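PDB 2JEP: xyloglucanase from Paenibacillus pabuli, which hydrolyses xyloglucan of the plant cell wall as a family 5 glycoside hydrolase with a TIM-barrel fold. Local coordinates for residues A[128-131]-A[132-135]; A[384-387]-A[388-392]. One frame throughout, in Å; residues are numbered along the deposited sequence.

Both contacts are local, each within one unbroken run of chain, and they lie on opposite sides of the chain's centre, their own centres 29 Å apart and their nearest atoms about 17 Å apart. Contact 1 is buried at the end of barrel strand 125-128, where the chain leaves the strand and turns; its polar side chains are mostly tied to other loops, and a single weak backbone hydrogen bond joins its halves. Contact 2 belongs to the last helix, 384-393, on the outside of the barrel. There regular backbone bonds dominate, isoleucines face inward, and amide side chains with a bridging water occupy the exposed side.

Contact 1 of 2, residues A[128-131]-A[132-135]; sequences INIH and GDGY
Ile130 and Asp133 meet side chain to side chain just beyond strand 125-128 of the (beta/alpha)8 barrel, where the chain bends into a short 3-10 turn at 132-134. CG2 of Ile130 touches CB of Asp133 at 3.6 Å, the two side chains crossing at about a right angle. With CG2 anti to the backbone N (CG1 at chi1 -65°), this methyl is the branch that meets Asp133, while the isoleucine also packs on Val160, Trp161 and Ile164 of helix 150-167. The carboxylate of Asp133 is buried but well supplied: OD1 accepts from the backbone N of Tyr92, and OD2 from Leu93 N and the indole of Trp142.

The other side of the turn is looser. Gly134 N reaches His131 O in a long, weak hydrogen bond of 3.4 Å, and the ring of Tyr135 comes no nearer to that oxygen than 4.0 Å, at CD2. Between the two rings, His131 CD2 and Tyr135 CE2 are 4.5 Å apart. Partly exposed Tyr135 forms a hydrogen bond through its hydroxyl to Glu182, which follows Asn181 after strand 175-178, probably the position where family 5 enzymes carry their acid/base. The imidazole is steadied by Asn129, two residues back: Asn129 ND2 donates to His131 ND1 at 3.0 Å with an N-H...N angle of 162°, the donor lying nearly in the ring plane.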
# COMPACT_ATOMS: atom_id res chain seq x y z
N ILE A 128 -4.01 -6.70 3.37
CA ILE A 128 -2.83 -7.13 4.14
C ILE A 128 -1.73 -7.51 3.16
O ILE A 128 -2.00 -8.04 2.08
CB ILE A 128 -3.11 -8.29 5.11
CG1 ILE A 128 -3.65 -9.53 4.40
CG2 ILE A 128 -4.02 -7.80 6.21
CD1 ILE A 128 -3.86 -10.73 5.34
N ASN A 129 -0.48 -7.23 3.52
CA ASN A 129 0.64 -7.44 2.61
C ASN A 129 1.82 -8.15 3.29
O ASN A 129 1.68 -8.64 4.42
CB ASN A 129 1.06 -6.11 1.97
CG ASN A 129 1.79 -5.18 2.93
OD1 ASN A 129 2.06 -5.56 4.06
ND2 ASN A 129 2.13 -3.99 2.46
N ILE A 130 2.95 -8.25 2.59
CA ILE A 130 4.25 -8.56 3.19
C ILE A 130 5.09 -7.33 2.95
O ILE A 130 5.31 -6.93 1.80
CB ILE A 130 4.88 -9.82 2.59
CG1 ILE A 130 4.02 -11.04 2.90
CG2 ILE A 130 6.33 -9.96 3.06
CD1 ILE A 130 4.59 -12.37 2.35
N HIS A 131 5.52 -6.66 4.03
CA HIS A 131 5.96 -5.26 3.91
C HIS A 131 7.47 -5.07 4.08
O HIS A 131 8.21 -4.93 3.08
CB HIS A 131 5.14 -4.42 4.90
CG HIS A 131 5.17 -2.95 4.64
ND1 HIS A 131 4.18 -2.30 3.94
CD2 HIS A 131 6.08 -2.00 4.99
CE1 HIS A 131 4.46 -1.01 3.90
NE2 HIS A 131 5.61 -0.80 4.51
N GLY A 132 7.97 -5.11 5.31
CA GLY A 132 9.40 -4.86 5.52
C GLY A 132 10.31 -5.90 4.88
O GLY A 132 11.47 -5.64 4.55
N ASP A 133 9.77 -7.12 4.74
CA ASP A 133 10.56 -8.25 4.29
C ASP A 133 11.17 -8.05 2.91
O ASP A 133 12.15 -8.71 2.59
CB ASP A 133 9.69 -9.50 4.23
CG ASP A 133 9.04 -9.84 5.56
OD1 ASP A 133 8.29 -8.99 6.10
OD2 ASP A 133 9.29 -10.97 6.08
N GLY A 134 10.59 -7.18 2.09
CA GLY A 134 11.09 -6.97 0.74
C GLY A 134 12.17 -5.94 0.56
O GLY A 134 12.64 -5.74 -0.56
N TYR A 135 12.59 -5.30 1.66
CA TYR A 135 13.62 -4.26 1.59
C TYR A 135 15.02 -4.74 1.92
O TYR A 135 15.26 -5.35 2.96
CB TYR A 135 13.31 -3.16 2.56
CG TYR A 135 12.12 -2.26 2.26
CD1 TYR A 135 12.12 -1.44 1.15
CD2 TYR A 135 11.06 -2.17 3.15
CE1 TYR A 135 11.06 -0.57 0.89
CE2 TYR A 135 10.01 -1.31 2.93
CZ TYR A 135 10.01 -0.50 1.81
OH TYR A 135 8.95 0.37 1.62

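Contact 2 of 2, residues A[384-387]-A[388-392]; sequences QNII and NAIMQ
Gln384 lays its side chain across that of Asn388, one helical turn on, so that NE2 donates to OD1 of the asparagine at 3.1 Å. CG of Gln384 lies anti to the backbone N (chi1 -173°) and the chain then bends at chi2 (68°), which brings its amide up to that of Asn388. The bond is fairly straight at the hydrogen but arrives above the carbonyl plane of Asn388, not on a lone pair, and the two amide planes stand 39° apart. The other end of the Asn388 amide is used as well: ND2 donates to a water at 3.0 Å, and the same water donates to Asn385 OD1 at 2.9 Å. An alanine in place of Asn388 would leave Gln384 NE2 without this acceptor and would probably set its amide free to turn, with the water bridge to Asn385 lost too.

Along the backbone, Asn388 N bonds to Gln384 O at 2.8 Å, and the same i to i+4 spacing links Ala389, Ile390 and Met391 to the carbonyls of Asn385, Ile386 and Ile387. On the buried side, Ile386 CG2 approaches Ile390 CD1 at 4.3 Å; both isoleucines pack on helix 336-353, through Arg340, Ala344 and Thr348. Ile387 rests on Leu373, and Ala389 on Lys345. With these four residues inward and amides outward, this is an amphipathic alpha-helix on the outside of a TIM barrel.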
# COMPACT_ATOMS: atom_id res chain seq x y z
N GLN A 384 -8.20 17.69 10.60
CA GLN A 384 -9.55 17.71 10.04
C GLN A 384 -9.56 18.26 8.62
O GLN A 384 -10.31 17.77 7.76
CB GLN A 384 -10.48 18.59 10.90
CG GLN A 384 -11.91 18.53 10.48
CD GLN A 384 -12.49 17.19 10.75
OE1 GLN A 384 -12.49 16.75 11.90
NE2 GLN A 384 -12.98 16.48 9.69
N ASN A 385 -8.77 19.29 8.36
CA ASN A 385 -8.83 19.91 7.06
C ASN A 385 -8.26 18.99 5.96
O ASN A 385 -8.76 18.99 4.85
CB ASN A 385 -8.15 21.29 7.04
CG ASN A 385 -9.03 22.41 7.59
OD1 ASN A 385 -10.24 22.25 7.78
ND2 ASN A 385 -8.43 23.57 7.81
N ILE A 386 -7.25 18.18 6.29
CA ILE A 386 -6.74 17.21 5.31
C ILE A 386 -7.78 16.10 5.09
O ILE A 386 -8.02 15.67 3.96
CB ILE A 386 -5.35 16.63 5.71
CG1 ILE A 386 -4.29 17.73 5.70
CG2 ILE A 386 -4.96 15.45 4.79
CD1 ILE A 386 -2.97 17.32 6.30
N ILE A 387 -8.41 15.63 6.16
CA ILE A 387 -9.46 14.65 5.99
C ILE A 387 -10.55 15.21 5.11
O ILE A 387 -11.04 14.54 4.18
CB ILE A 387 -10.07 14.21 7.36
CG1 ILE A 387 -9.01 13.46 8.16
CG2 ILE A 387 -11.31 13.35 7.17
CD1 ILE A 387 -9.40 13.15 9.62
N ASN A 388 -10.95 16.44 5.39
CA ASN A 388 -12.02 17.04 4.58
C ASN A 388 -11.60 17.16 3.11
O ASN A 388 -12.42 16.99 2.21
CB ASN A 388 -12.40 18.44 5.10
CG ASN A 388 -13.15 18.42 6.40
OD1 ASN A 388 -13.64 17.39 6.83
ND2 ASN A 388 -13.25 19.58 7.04
N ALA A 389 -10.34 17.51 2.88
CA ALA A 389 -9.81 17.63 1.51
C ALA A 389 -9.89 16.29 0.77
O ALA A 389 -10.32 16.24 -0.39
CB ALA A 389 -8.37 18.15 1.57
N ILE A 390 -9.54 15.20 1.44
CA ILE A 390 -9.65 13.88 0.84
C ILE A 390 -11.12 13.60 0.50
O ILE A 390 -11.45 13.09 -0.58
CB ILE A 390 -9.08 12.78 1.79
CG1 ILE A 390 -7.55 12.95 1.90
CG2 ILE A 390 -9.45 11.36 1.31
CD1 ILE A 390 -6.91 12.11 3.01
N MET A 391 -12.01 13.84 1.46
CA MET A 391 -13.40 13.52 1.22
C MET A 391 -14.02 14.40 0.12
O MET A 391 -14.82 13.92 -0.67
CB MET A 391 -14.19 13.54 2.52
CG MET A 391 -13.65 12.53 3.54
SD MET A 391 -13.73 10.80 2.99
CE MET A 391 -12.47 10.05 4.03
N GLN A 392 -13.60 15.65 0.04
CA GLN A 392 -14.02 16.51 -1.08
C GLN A 392 -13.53 15.93 -2.40
O GLN A 392 -14.23 15.96 -3.41
CB GLN A 392 -13.49 17.93 -0.93
CG GLN A 392 -14.14 18.71 0.20
CD GLN A 392 -13.35 19.93 0.59
OE1 GLN A 392 -12.44 20.36 -0.14
NE2 GLN A 392 -13.67 20.50 1.76
O HOH W 1 -12.06 21.88 5.54